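Local coordinates for putative branched-chain amino acid ABC transporter (Rhodospirillum rubrum ATCC 11170, PDB 3HUT), which probably binds a branched-chain or related amino acid outside the membrane and delivers it to an ABC transporter, at residues A[184-189]-A[208-213]; A[233-238]-A[338-343]; A[287-292]-A[303-308]. All coordinates share one frame; numbering follows the deposited sequence.

Interaction 1: A[184-189]-A[208-213]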
ATOM      1  N   ASP A 184      -4.729 -10.198 -29.333  1.00 23.60           N
ATOM      2  CA  ASP A 184      -5.653 -10.122 -30.461  1.00 25.33           C
ATOM      3  C   ASP A 184      -7.085 -10.560 -30.191  1.00 24.81           C
ATOM      4  O   ASP A 184      -8.024  -9.890 -30.618  1.00 24.65           O
ATOM      5  CB  ASP A 184      -5.106 -10.892 -31.662  1.00 28.84           C
ATOM      6  CG  ASP A 184      -4.040 -10.117 -32.403  1.00 32.40           C
ATOM      7  OD1 ASP A 184      -4.262  -8.913 -32.658  1.00 33.60           O
ATOM      8  OD2 ASP A 184      -2.988 -10.705 -32.737  1.00 35.49           O
ATOM      9  N   ASP A 185      -7.264 -11.672 -29.489  1.00 24.45           N
ATOM     10  CA  ASP A 185      -8.614 -12.142 -29.208  1.00 24.55           C
ATOM     11  C   ASP A 185      -9.377 -11.222 -28.267  1.00 24.45           C
ATOM     12  O   ASP A 185     -10.538 -10.897 -28.519  1.00 24.25           O
ATOM     13  CB  ASP A 185      -8.587 -13.556 -28.633  1.00 25.98           C
ATOM     14  CG  ASP A 185      -8.088 -14.573 -29.636  1.00 27.87           C
ATOM     15  OD1 ASP A 185      -8.381 -14.407 -30.841  1.00 26.18           O
ATOM     16  OD2 ASP A 185      -7.416 -15.536 -29.219  1.00 27.58           O
ATOM     17  N   VAL A 186      -8.734 -10.806 -27.181  1.00 22.61           N
ATOM     18  CA  VAL A 186      -9.394  -9.922 -26.231  1.00 20.97           C
ATOM     19  C   VAL A 186      -9.735  -8.604 -26.913  1.00 19.84           C
ATOM     20  O   VAL A 186     -10.749  -7.982 -26.607  1.00 18.55           O
ATOM     21  CB  VAL A 186      -8.504  -9.650 -24.987  1.00 22.37           C
ATOM     22  CG1 VAL A 186      -7.159  -9.097 -25.407  1.00 23.22           C
ATOM     23  CG2 VAL A 186      -9.201  -8.678 -24.057  1.00 24.24           C
ATOM     24  N   ILE A 187      -8.890  -8.185 -27.849  1.00 18.70           N
ATOM     25  CA  ILE A 187      -9.134  -6.939 -28.558  1.00 19.49           C
ATOM     26  C   ILE A 187     -10.318  -7.088 -29.508  1.00 20.91           C
ATOM     27  O   ILE A 187     -11.099  -6.156 -29.686  1.00 20.55           O
ATOM     28  CB  ILE A 187      -7.882  -6.485 -29.336  1.00 17.99           C
ATOM     29  CG1 ILE A 187      -6.792  -6.065 -28.341  1.00 17.44           C
ATOM     30  CG2 ILE A 187      -8.231  -5.334 -30.266  1.00 17.22           C
ATOM     31  CD1 ILE A 187      -5.487  -5.632 -28.980  1.00 18.81           C
ATOM     32  N   ASP A 188     -10.449  -8.262 -30.115  1.00 23.43           N
ATOM     33  CA  ASP A 188     -11.560  -8.517 -31.026  1.00 25.45           C
ATOM     34  C   ASP A 188     -12.855  -8.491 -30.222  1.00 25.72           C
ATOM     35  O   ASP A 188     -13.871  -7.959 -30.667  1.00 26.69           O
ATOM     36  CB  ASP A 188     -11.402  -9.885 -31.693  1.00 26.32           C
ATOM     37  CG  ASP A 188     -10.327  -9.897 -32.763  1.00 26.88           C
ATOM     38  OD1 ASP A 188     -10.055 -10.983 -33.310  1.00 30.59           O
ATOM     39  OD2 ASP A 188      -9.760  -8.827 -33.065  1.00 26.77           O
ATOM     40  N   GLU A 189     -12.803  -9.072 -29.030  1.00 25.90           N
ATOM     41  CA  GLU A 189     -13.958  -9.132 -28.145  1.00 27.26           C
ATOM     42  C   GLU A 189     -14.381  -7.731 -27.705  1.00 26.50           C
ATOM     43  O   GLU A 189     -15.573  -7.445 -27.576  1.00 26.66           O
ATOM     44  CB  GLU A 189     -13.623 -10.005 -26.937  1.00 28.78           C
ATOM     45  CG  GLU A 189     -14.727 -10.126 -25.914  1.00 32.43           C
ATOM     46  CD  GLU A 189     -14.467 -11.244 -24.925  1.00 33.87           C
ATOM     47  OE1 GLU A 189     -13.297 -11.439 -24.541  1.00 36.90           O
ATOM     48  OE2 GLU A 189     -15.435 -11.921 -24.521  1.00 36.67           O
ATOM     49  N   ALA A 208       1.810  -2.521 -20.554  1.00  6.01           N
ATOM     50  CA  ALA A 208       2.454  -1.711 -21.587  1.00  8.29           C
ATOM     51  C   ALA A 208       2.341  -2.381 -22.955  1.00  8.69           C
ATOM     52  O   ALA A 208       1.888  -1.761 -23.915  1.00  9.46           O
ATOM     53  CB  ALA A 208       3.926  -1.459 -21.234  1.00  5.35           C
ATOM     54  N   PRO A 209       2.754  -3.656 -23.066  1.00  8.29           N
ATOM     55  CA  PRO A 209       2.628  -4.276 -24.388  1.00  8.66           C
ATOM     56  C   PRO A 209       1.175  -4.419 -24.831  1.00  8.91           C
ATOM     57  O   PRO A 209       0.873  -4.292 -26.015  1.00  7.27           O
ATOM     58  CB  PRO A 209       3.341  -5.624 -24.219  1.00  8.43           C
ATOM     59  CG  PRO A 209       3.270  -5.889 -22.746  1.00 11.32           C
ATOM     60  CD  PRO A 209       3.509  -4.526 -22.147  1.00  8.32           C
ATOM     61  N   PHE A 210       0.273  -4.681 -23.888  1.00  8.40           N
ATOM     62  CA  PHE A 210      -1.135  -4.809 -24.242  1.00 10.25           C
ATOM     63  C   PHE A 210      -1.649  -3.519 -24.873  1.00 10.31           C
ATOM     64  O   PHE A 210      -2.323  -3.546 -25.903  1.00 10.77           O
ATOM     65  CB  PHE A 210      -1.998  -5.116 -23.018  1.00 11.47           C
ATOM     66  CG  PHE A 210      -3.464  -4.934 -23.273  1.00 12.76           C
ATOM     67  CD1 PHE A 210      -4.125  -5.739 -24.198  1.00 14.92           C
ATOM     68  CD2 PHE A 210      -4.171  -3.915 -22.642  1.00 12.58           C
ATOM     69  CE1 PHE A 210      -5.473  -5.528 -24.494  1.00 13.96           C
ATOM     70  CE2 PHE A 210      -5.517  -3.696 -22.931  1.00 14.00           C
ATOM     71  CZ  PHE A 210      -6.167  -4.504 -23.859  1.00 14.52           C
ATOM     72  N   LEU A 211      -1.341  -2.391 -24.242  1.00  8.53           N
ATOM     73  CA  LEU A 211      -1.785  -1.100 -24.746  1.00  9.50           C
ATOM     74  C   LEU A 211      -1.170  -0.760 -26.104  1.00  9.57           C
ATOM     75  O   LEU A 211      -1.809  -0.099 -26.924  1.00  9.70           O
ATOM     76  CB  LEU A 211      -1.476  -0.007 -23.719  1.00  9.51           C
ATOM     77  CG  LEU A 211      -2.355  -0.156 -22.470  1.00 10.52           C
ATOM     78  CD1 LEU A 211      -1.874   0.764 -21.366  1.00 12.46           C
ATOM     79  CD2 LEU A 211      -3.801   0.146 -22.845  1.00 12.36           C
ATOM     80  N   ARG A 212       0.064  -1.194 -26.341  1.00  8.26           N
ATOM     81  CA  ARG A 212       0.696  -0.940 -27.634  1.00  9.30           C
ATOM     82  C   ARG A 212      -0.109  -1.693 -28.700  1.00  9.34           C
ATOM     83  O   ARG A 212      -0.337  -1.186 -29.794  1.00  9.65           O
ATOM     84  CB  ARG A 212       2.154  -1.424 -27.644  1.00  6.95           C
ATOM     85  CG  ARG A 212       3.133  -0.539 -26.870  1.00  8.69           C
ATOM     86  CD  ARG A 212       4.534  -1.150 -26.888  1.00  7.25           C
ATOM     87  NE  ARG A 212       5.043  -1.288 -28.250  1.00  8.08           N
ATOM     88  CZ  ARG A 212       6.016  -2.124 -28.606  1.00 10.88           C
ATOM     89  NH1 ARG A 212       6.591  -2.907 -27.698  1.00  6.45           N
ATOM     90  NH2 ARG A 212       6.418  -2.174 -29.870  1.00  8.45           N
ATOM     91  N   ALA A 213      -0.542  -2.905 -28.371  1.00  9.17           N
ATOM     92  CA  ALA A 213      -1.323  -3.704 -29.309  1.00 10.76           C
ATOM     93  C   ALA A 213      -2.718  -3.101 -29.487  1.00 11.40           C
ATOM     94  O   ALA A 213      -3.232  -2.999 -30.604  1.00  9.49           O
ATOM     95  CB  ALA A 213      -1.428  -5.141 -28.809  1.00 12.03           C
TER
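The backbone bond from Asp188 N to Asp184 O, 3.0 Å long, closes the helical turn that carries Ile187 against Phe210 and Ala213. No hydrogen bond joins 184-189 to 208-213. The contact is apolar and buried. The two helical segments cross at -54°, with their axes 10.8 Å apart. Phe210 and Ile187 bridge that distance.

Phe210 supplies most of the reach from its side. Its CG lies anti to the backbone N (chi1 166°), which swings the ring toward helix 184-193. Ring atom CE1 is then met by two branches. Val186 CG1 and Ile187 CG1 each stand 4.1 Å from Phe210 CE1, and both approach the ring obliquely. Val186 and Ile187 thus share one corner of the ring.

Ile187 reaches further than Val186. Its CG1-CD1 arm is extended (chi2 178°) and runs past the phenyl ring in the opposite sense. The arm ends beside the backbone of Ala213. Ile187 CD1 lies 3.8 Å from Ala213 C and 4.1 Å from Ala213 CB. The small Ala213 side chain lets the isoleucine come this close to the helix.

Asp188 OD2 makes a salt bridge with Arg217, whose side chain also touches Ile187. Val186 and Phe210 both rest on Ile145 of strand 141-147. The two helices therefore lie on the same face of the mixed sheet of this lobe. This is the packing of neighbouring helices in an alpha/beta lobe of a type I periplasmic binding protein, where helices link successive parallel strands.

Interaction 2: A[233-238]-A[338-343]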
ATOM      1  N   LYS A 233       8.622   2.736 -15.467  1.00  6.51           N
ATOM      2  CA  LYS A 233       8.764   1.699 -16.483  1.00  7.67           C
ATOM      3  C   LYS A 233       7.506   1.552 -17.331  1.00  6.61           C
ATOM      4  O   LYS A 233       7.584   1.147 -18.487  1.00  6.19           O
ATOM      5  CB  LYS A 233       9.128   0.357 -15.835  1.00  9.48           C
ATOM      6  CG  LYS A 233      10.485   0.383 -15.137  1.00 12.73           C
ATOM      7  CD  LYS A 233      10.827  -0.934 -14.450  1.00 17.62           C
ATOM      8  CE  LYS A 233      11.283  -2.014 -15.432  1.00 24.03           C
ATOM      9  NZ  LYS A 233      10.183  -2.606 -16.259  1.00 27.68           N
ATOM     10  N   PHE A 234       6.350   1.887 -16.764  1.00  7.02           N
ATOM     11  CA  PHE A 234       5.100   1.787 -17.512  1.00  7.49           C
ATOM     12  C   PHE A 234       5.200   2.689 -18.736  1.00  8.38           C
ATOM     13  O   PHE A 234       4.779   2.321 -19.833  1.00  9.17           O
ATOM     14  CB  PHE A 234       3.913   2.213 -16.639  1.00  6.79           C
ATOM     15  CG  PHE A 234       2.579   2.095 -17.325  1.00  8.41           C
ATOM     16  CD1 PHE A 234       2.190   0.895 -17.925  1.00  9.12           C
ATOM     17  CD2 PHE A 234       1.696   3.172 -17.347  1.00  8.50           C
ATOM     18  CE1 PHE A 234       0.938   0.764 -18.532  1.00  8.64           C
ATOM     19  CE2 PHE A 234       0.443   3.058 -17.950  1.00  7.39           C
ATOM     20  CZ  PHE A 234       0.062   1.850 -18.543  1.00 10.90           C
ATOM     21  N   ILE A 235       5.784   3.864 -18.543  1.00  8.20           N
ATOM     22  CA  ILE A 235       5.948   4.823 -19.624  1.00  8.77           C
ATOM     23  C   ILE A 235       7.136   4.449 -20.517  1.00  8.17           C
ATOM     24  O   ILE A 235       7.050   4.547 -21.738  1.00  8.15           O
ATOM     25  CB  ILE A 235       6.137   6.247 -19.053  1.00  8.35           C
ATOM     26  CG1 ILE A 235       4.883   6.632 -18.253  1.00 11.37           C
ATOM     27  CG2 ILE A 235       6.406   7.242 -20.178  1.00  8.95           C
ATOM     28  CD1 ILE A 235       5.013   7.923 -17.472  1.00 15.26           C
ATOM     29  N   ASP A 236       8.238   4.015 -19.918  1.00  7.71           N
ATOM     30  CA  ASP A 236       9.394   3.631 -20.717  1.00  8.48           C
ATOM     31  C   ASP A 236       9.042   2.452 -21.618  1.00  8.45           C
ATOM     32  O   ASP A 236       9.543   2.349 -22.738  1.00  9.66           O
ATOM     33  CB  ASP A 236      10.583   3.239 -19.836  1.00 10.13           C
ATOM     34  CG  ASP A 236      11.052   4.367 -18.945  1.00 11.49           C
ATOM     35  OD1 ASP A 236      11.067   5.527 -19.405  1.00 14.67           O
ATOM     36  OD2 ASP A 236      11.417   4.085 -17.787  1.00 14.25           O
ATOM     37  N   LEU A 237       8.184   1.562 -21.122  1.00  6.60           N
ATOM     38  CA  LEU A 237       7.774   0.383 -21.874  1.00  6.44           C
ATOM     39  C   LEU A 237       6.625   0.618 -22.853  1.00  7.93           C
ATOM     40  O   LEU A 237       6.559  -0.033 -23.899  1.00  7.97           O
ATOM     41  CB  LEU A 237       7.371  -0.738 -20.915  1.00  4.84           C
ATOM     42  CG  LEU A 237       8.473  -1.322 -20.026  1.00  3.15           C
ATOM     43  CD1 LEU A 237       7.857  -2.297 -19.033  1.00  2.85           C
ATOM     44  CD2 LEU A 237       9.530  -2.023 -20.903  1.00  3.48           C
ATOM     45  N   GLY A 238       5.719   1.529 -22.514  1.00  6.88           N
ATOM     46  CA  GLY A 238       4.577   1.781 -23.380  1.00  8.51           C
ATOM     47  C   GLY A 238       4.653   2.989 -24.301  1.00  9.64           C
ATOM     48  O   GLY A 238       3.970   3.031 -25.323  1.00  8.17           O
ATOM     49  N   LEU A 338      -4.443   9.854 -10.970  1.00  7.46           N
ATOM     50  CA  LEU A 338      -3.432  10.326 -11.902  1.00  7.73           C
ATOM     51  C   LEU A 338      -3.780   9.984 -13.346  1.00  7.32           C
ATOM     52  O   LEU A 338      -4.636   9.144 -13.609  1.00  5.47           O
ATOM     53  CB  LEU A 338      -2.085   9.675 -11.570  1.00  7.57           C
ATOM     54  CG  LEU A 338      -1.589   9.732 -10.123  1.00  8.45           C
ATOM     55  CD1 LEU A 338      -0.414   8.777  -9.953  1.00  9.31           C
ATOM     56  CD2 LEU A 338      -1.179  11.155  -9.772  1.00  6.96           C
ATOM     57  N   VAL A 339      -3.103  10.650 -14.274  1.00  6.43           N
ATOM     58  CA  VAL A 339      -3.283  10.382 -15.692  1.00  6.53           C
ATOM     59  C   VAL A 339      -1.904  10.522 -16.314  1.00  6.78           C
ATOM     60  O   VAL A 339      -1.102  11.357 -15.888  1.00  7.57           O
ATOM     61  CB  VAL A 339      -4.262  11.381 -16.378  1.00  7.83           C
ATOM     62  CG1 VAL A 339      -3.681  12.781 -16.386  1.00  7.94           C
ATOM     63  CG2 VAL A 339      -4.552  10.922 -17.808  1.00  7.80           C
ATOM     64  N   VAL A 340      -1.616   9.676 -17.294  1.00  5.57           N
ATOM     65  CA  VAL A 340      -0.337   9.732 -17.981  1.00  5.99           C
ATOM     66  C   VAL A 340      -0.484  10.773 -19.074  1.00  6.34           C
ATOM     67  O   VAL A 340      -1.319  10.624 -19.960  1.00  6.83           O
ATOM     68  CB  VAL A 340       0.012   8.384 -18.644  1.00  7.79           C
ATOM     69  CG1 VAL A 340       1.327   8.513 -19.416  1.00  6.05           C
ATOM     70  CG2 VAL A 340       0.107   7.288 -17.586  1.00  6.19           C
ATOM     71  N   ARG A 341       0.303  11.838 -19.003  1.00  8.40           N
ATOM     72  CA  ARG A 341       0.231  12.868 -20.026  1.00  9.83           C
ATOM     73  C   ARG A 341       1.623  13.404 -20.294  1.00 11.47           C
ATOM     74  O   ARG A 341       2.353  13.770 -19.375  1.00 10.82           O
ATOM     75  CB  ARG A 341      -0.704  14.004 -19.596  1.00 11.18           C
ATOM     76  CG  ARG A 341      -1.140  14.894 -20.753  1.00 13.10           C
ATOM     77  CD  ARG A 341      -1.910  14.089 -21.809  1.00 17.75           C
ATOM     78  NE  ARG A 341      -3.222  13.648 -21.340  1.00 17.50           N
ATOM     79  CZ  ARG A 341      -4.002  12.788 -21.994  1.00 22.18           C
ATOM     80  NH1 ARG A 341      -3.602  12.264 -23.148  1.00 19.85           N
ATOM     81  NH2 ARG A 341      -5.192  12.460 -21.503  1.00 18.88           N
ATOM     82  N   GLU A 342       1.990  13.434 -21.568  1.00 12.72           N
ATOM     83  CA  GLU A 342       3.298  13.914 -21.979  1.00 13.68           C
ATOM     84  C   GLU A 342       4.464  13.225 -21.279  1.00 12.03           C
ATOM     85  O   GLU A 342       5.376  13.882 -20.789  1.00 10.31           O
ATOM     86  CB  GLU A 342       3.388  15.429 -21.785  1.00 17.54           C
ATOM     87  CG  GLU A 342       2.466  16.201 -22.709  1.00 22.55           C
ATOM     88  CD  GLU A 342       2.558  17.700 -22.513  1.00 27.90           C
ATOM     89  OE1 GLU A 342       3.688  18.235 -22.555  1.00 31.33           O
ATOM     90  OE2 GLU A 342       1.501  18.346 -22.325  1.00 30.54           O
ATOM     91  N   GLY A 343       4.413  11.898 -21.217  1.00 10.53           N
ATOM     92  CA  GLY A 343       5.509  11.136 -20.640  1.00  9.01           C
ATOM     93  C   GLY A 343       5.694  11.050 -19.139  1.00  9.78           C
ATOM     94  O   GLY A 343       6.767  10.661 -18.684  1.00  7.96           O
TER
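The side chains of Ile235 and Val340 pass alongside each other, each pointing back toward the other's backbone. Ile235 CG1 lies 4.2 Å from Val340 CG1. CD1 of Ile235, at the end of the extended arm, and CG2 both lie against Gly343. Ile235 CD1 is 3.5 Å from Gly343 O. Ile235 CG2 lies 3.7 Å from Gly343 O. Both ends of the branched side chain thus rest on one carbonyl. Ile235 CG1 stands beside its own backbone N (chi1 -61°), which leads the arm toward the strand.

Strand 331-341 forms a hairpin with strand 344-347, the last strand of the chain and part of the lobe's mixed sheet. Glu342 and Gly343 both have positive phi, consistent with a type I' turn. Glu243 holds this turn, since OE1 accepts from Glu342 N and OE2 from Gly343 N.

Phe234 turns an edge to the same valine. Val340 CG2 sits near the ring plane, 4.3 Å from Phe234 CE2. The two methyls of Val340 therefore serve different partners. An alanine in place of Ile235 would probably open a gap over Gly343 and take from Val340 CG1 its contact with the helix. Phe345 also touches Ile235 and Val340. Phe234 packs against Tyr204 and Leu211 of helix 204-216.

Interaction 3: A[287-292]-A[303-308]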
ATOM      1  N   GLY A 287       5.219   6.878  11.669  1.00  7.72           N
ATOM      2  CA  GLY A 287       4.501   8.077  12.059  1.00  8.72           C
ATOM      3  C   GLY A 287       3.165   7.779  12.718  1.00  8.65           C
ATOM      4  O   GLY A 287       2.778   8.438  13.684  1.00 10.33           O
ATOM      5  N   ILE A 288       2.443   6.799  12.190  1.00  8.58           N
ATOM      6  CA  ILE A 288       1.155   6.422  12.759  1.00  8.24           C
ATOM      7  C   ILE A 288       1.360   5.917  14.184  1.00  8.96           C
ATOM      8  O   ILE A 288       0.610   6.274  15.098  1.00  8.21           O
ATOM      9  CB  ILE A 288       0.471   5.316  11.908  1.00  8.40           C
ATOM     10  CG1 ILE A 288       0.007   5.913  10.573  1.00  7.59           C
ATOM     11  CG2 ILE A 288      -0.720   4.713  12.674  1.00  5.38           C
ATOM     12  CD1 ILE A 288      -0.564   4.906   9.586  1.00  6.57           C
HETATM   13  N   MSE A 289       2.385   5.088  14.363  1.00  9.29           N
HETATM   14  CA  MSE A 289       2.704   4.531  15.674  1.00 11.39           C
HETATM   15  C   MSE A 289       3.078   5.628  16.670  1.00  8.87           C
HETATM   16  O   MSE A 289       2.545   5.681  17.780  1.00 10.14           O
HETATM   17  CB  MSE A 289       3.862   3.535  15.545  1.00 14.13           C
HETATM   18  CG  MSE A 289       4.293   2.880  16.851  1.00 19.35           C
HETATM   19 SE   MSE A 289       2.944   1.711  17.610  1.00 30.90          SE
HETATM   20  CE  MSE A 289       3.327   0.111  16.584  1.00 24.13           C
ATOM     21  N   LEU A 290       3.987   6.511  16.268  1.00  9.03           N
ATOM     22  CA  LEU A 290       4.430   7.594  17.135  1.00  7.46           C
ATOM     23  C   LEU A 290       3.295   8.530  17.534  1.00  7.39           C
ATOM     24  O   LEU A 290       3.209   8.958  18.681  1.00  8.77           O
ATOM     25  CB  LEU A 290       5.559   8.380  16.457  1.00  7.43           C
ATOM     26  CG  LEU A 290       6.874   7.607  16.294  1.00  8.82           C
ATOM     27  CD1 LEU A 290       7.869   8.416  15.463  1.00  8.12           C
ATOM     28  CD2 LEU A 290       7.449   7.301  17.673  1.00  9.65           C
ATOM     29  N   ALA A 291       2.419   8.854  16.593  1.00  7.66           N
ATOM     30  CA  ALA A 291       1.298   9.731  16.906  1.00  8.15           C
ATOM     31  C   ALA A 291       0.429   9.053  17.967  1.00  8.84           C
ATOM     32  O   ALA A 291      -0.046   9.700  18.897  1.00  7.70           O
ATOM     33  CB  ALA A 291       0.476  10.016  15.651  1.00  9.76           C
ATOM     34  N   ALA A 292       0.235   7.746  17.826  1.00  7.47           N
ATOM     35  CA  ALA A 292      -0.572   6.990  18.784  1.00  8.68           C
ATOM     36  C   ALA A 292       0.096   7.019  20.163  1.00  9.11           C
ATOM     37  O   ALA A 292      -0.573   7.189  21.186  1.00  9.69           O
ATOM     38  CB  ALA A 292      -0.735   5.552  18.303  1.00  8.35           C
ATOM     39  N   GLU A 303      -1.674  -1.938  26.215  1.00 12.10           N
ATOM     40  CA  GLU A 303      -3.127  -1.887  26.087  1.00 11.94           C
ATOM     41  C   GLU A 303      -3.625  -0.516  25.634  1.00 10.43           C
ATOM     42  O   GLU A 303      -4.472  -0.421  24.746  1.00  9.23           O
ATOM     43  CB  GLU A 303      -3.791  -2.240  27.425  1.00 14.68           C
ATOM     44  CG  GLU A 303      -3.237  -3.486  28.104  1.00 21.37           C
ATOM     45  CD  GLU A 303      -1.813  -3.300  28.608  1.00 25.27           C
ATOM     46  OE1 GLU A 303      -1.563  -2.333  29.355  1.00 30.67           O
ATOM     47  OE2 GLU A 303      -0.940  -4.121  28.264  1.00 29.94           O
ATOM     48  N   SER A 304      -3.116   0.545  26.253  1.00  9.54           N
ATOM     49  CA  SER A 304      -3.546   1.887  25.887  1.00  9.15           C
ATOM     50  C   SER A 304      -3.039   2.247  24.494  1.00  8.89           C
ATOM     51  O   SER A 304      -3.693   2.995  23.765  1.00  7.16           O
ATOM     52  CB  SER A 304      -3.059   2.920  26.910  1.00  8.28           C
ATOM     53  OG  SER A 304      -1.672   3.175  26.780  1.00 10.82           O
ATOM     54  N   LEU A 305      -1.878   1.710  24.126  1.00  7.27           N
ATOM     55  CA  LEU A 305      -1.323   1.979  22.808  1.00  8.49           C
ATOM     56  C   LEU A 305      -2.160   1.276  21.742  1.00  8.05           C
ATOM     57  O   LEU A 305      -2.324   1.792  20.638  1.00 10.68           O
ATOM     58  CB  LEU A 305       0.138   1.519  22.726  1.00  8.08           C
ATOM     59  CG  LEU A 305       0.838   1.723  21.371  1.00  9.10           C
ATOM     60  CD1 LEU A 305       0.634   3.151  20.872  1.00  6.34           C
ATOM     61  CD2 LEU A 305       2.331   1.418  21.521  1.00  7.70           C
ATOM     62  N   ARG A 306      -2.695   0.102  22.067  1.00  7.86           N
ATOM     63  CA  ARG A 306      -3.530  -0.622  21.103  1.00  7.19           C
ATOM     64  C   ARG A 306      -4.788   0.204  20.812  1.00  6.54           C
ATOM     65  O   ARG A 306      -5.220   0.300  19.662  1.00  4.60           O
ATOM     66  CB  ARG A 306      -3.938  -1.994  21.647  1.00  6.80           C
ATOM     67  CG  ARG A 306      -4.527  -2.925  20.576  1.00  4.56           C
ATOM     68  CD  ARG A 306      -5.746  -3.662  21.100  1.00  7.86           C
ATOM     69  NE  ARG A 306      -6.827  -2.734  21.441  1.00  7.37           N
ATOM     70  CZ  ARG A 306      -7.781  -2.337  20.599  1.00  8.51           C
ATOM     71  NH1 ARG A 306      -7.810  -2.788  19.349  1.00  6.21           N
ATOM     72  NH2 ARG A 306      -8.708  -1.478  21.010  1.00  4.59           N
ATOM     73  N   ASP A 307      -5.376   0.793  21.855  1.00  6.30           N
ATOM     74  CA  ASP A 307      -6.571   1.619  21.680  1.00  6.76           C
ATOM     75  C   ASP A 307      -6.262   2.853  20.842  1.00  6.97           C
ATOM     76  O   ASP A 307      -7.015   3.192  19.928  1.00  6.91           O
ATOM     77  CB  ASP A 307      -7.145   2.073  23.032  1.00  6.31           C
ATOM     78  CG  ASP A 307      -7.869   0.963  23.766  1.00  8.66           C
ATOM     79  OD1 ASP A 307      -8.539   0.140  23.102  1.00  8.98           O
ATOM     80  OD2 ASP A 307      -7.784   0.923  25.011  1.00  9.51           O
ATOM     81  N   ALA A 308      -5.155   3.526  21.153  1.00  6.09           N
ATOM     82  CA  ALA A 308      -4.765   4.730  20.418  1.00  6.47           C
ATOM     83  C   ALA A 308      -4.494   4.428  18.946  1.00  8.68           C
ATOM     84  O   ALA A 308      -4.867   5.211  18.066  1.00  8.72           O
ATOM     85  CB  ALA A 308      -3.534   5.365  21.058  1.00  7.59           C
TER
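Ala292 and Leu305 bury the most surface here, with Ala308 next. Ala292 directs its methyl toward helix 302-310. Ala292 CB meets Leu305 CD1 at 3.8 Å and Ala308 CB at 3.9 Å. One small side chain is thus touched by two residues one turn apart.

Leu305 reaches across with its CG anti to the backbone N (chi1 179°). This torsion brings both methyls to the facing helix, and each has its own partner. CD1 goes to Ala292. Leu305 CD2 lies 4.0 Å from Met289 SE, the residue being present as selenomethionine. The Met289 chain is bent at chi2 and chi3, and it crosses Leu305 at about a right angle.

Ala308 sits where the backbones are closest. The CA atoms of Ala292 and Ala308 are 5.0 Å apart. Ala308 CB also rests 3.5 Å from Ala292 O, so a methyl packs beside a carbonyl of the other helix. Alanines on both sides permit this approach. The segment axes are 9.6 Å apart and cross at 119°. No hydrogen bond joins the two segments. The pairing is apolar.

Arg306 points away from helix 277-296. Arg306 NH2 makes a salt bridge with Asp307 OD1 (2.7 Å), on the anti side of the carboxylate and somewhat out of its plane. Arg306 NH1 also reaches Pro114 O.

The two helices follow one another in the chain, and Ala308 O accepts a bond from Arg295 NH2 near the end of helix 277-296. Leu309 extends the packing onto Ile288, Met289 and Ala292. Helix 277-296 packs on helix 18-37 through Leu290 and on strand 99-101 through Ile288 and Met289, which rest on Leu100.

Interactions 1 and 2 lie in the lobe built on the mixed sheet. Their centres are about 17 Å apart. They also touch: Ala208 CB meets Leu237 CB at 3.5 Å, and Leu211 CD1 meets Phe234 CZ at 3.6 Å. Helices 184-193, 204-216 and 232-238 and the C-terminal hairpin thus pack in sequence. Interaction 3 belongs to the lobe with the five-stranded parallel sheet, on the opposite side of the chain's centre. Its centre is about 48 Å from that of interaction 1 and about 39 Å from that of interaction 2. In this family the ligand binds in the cleft between the lobes. All three contacts are packing within a lobe.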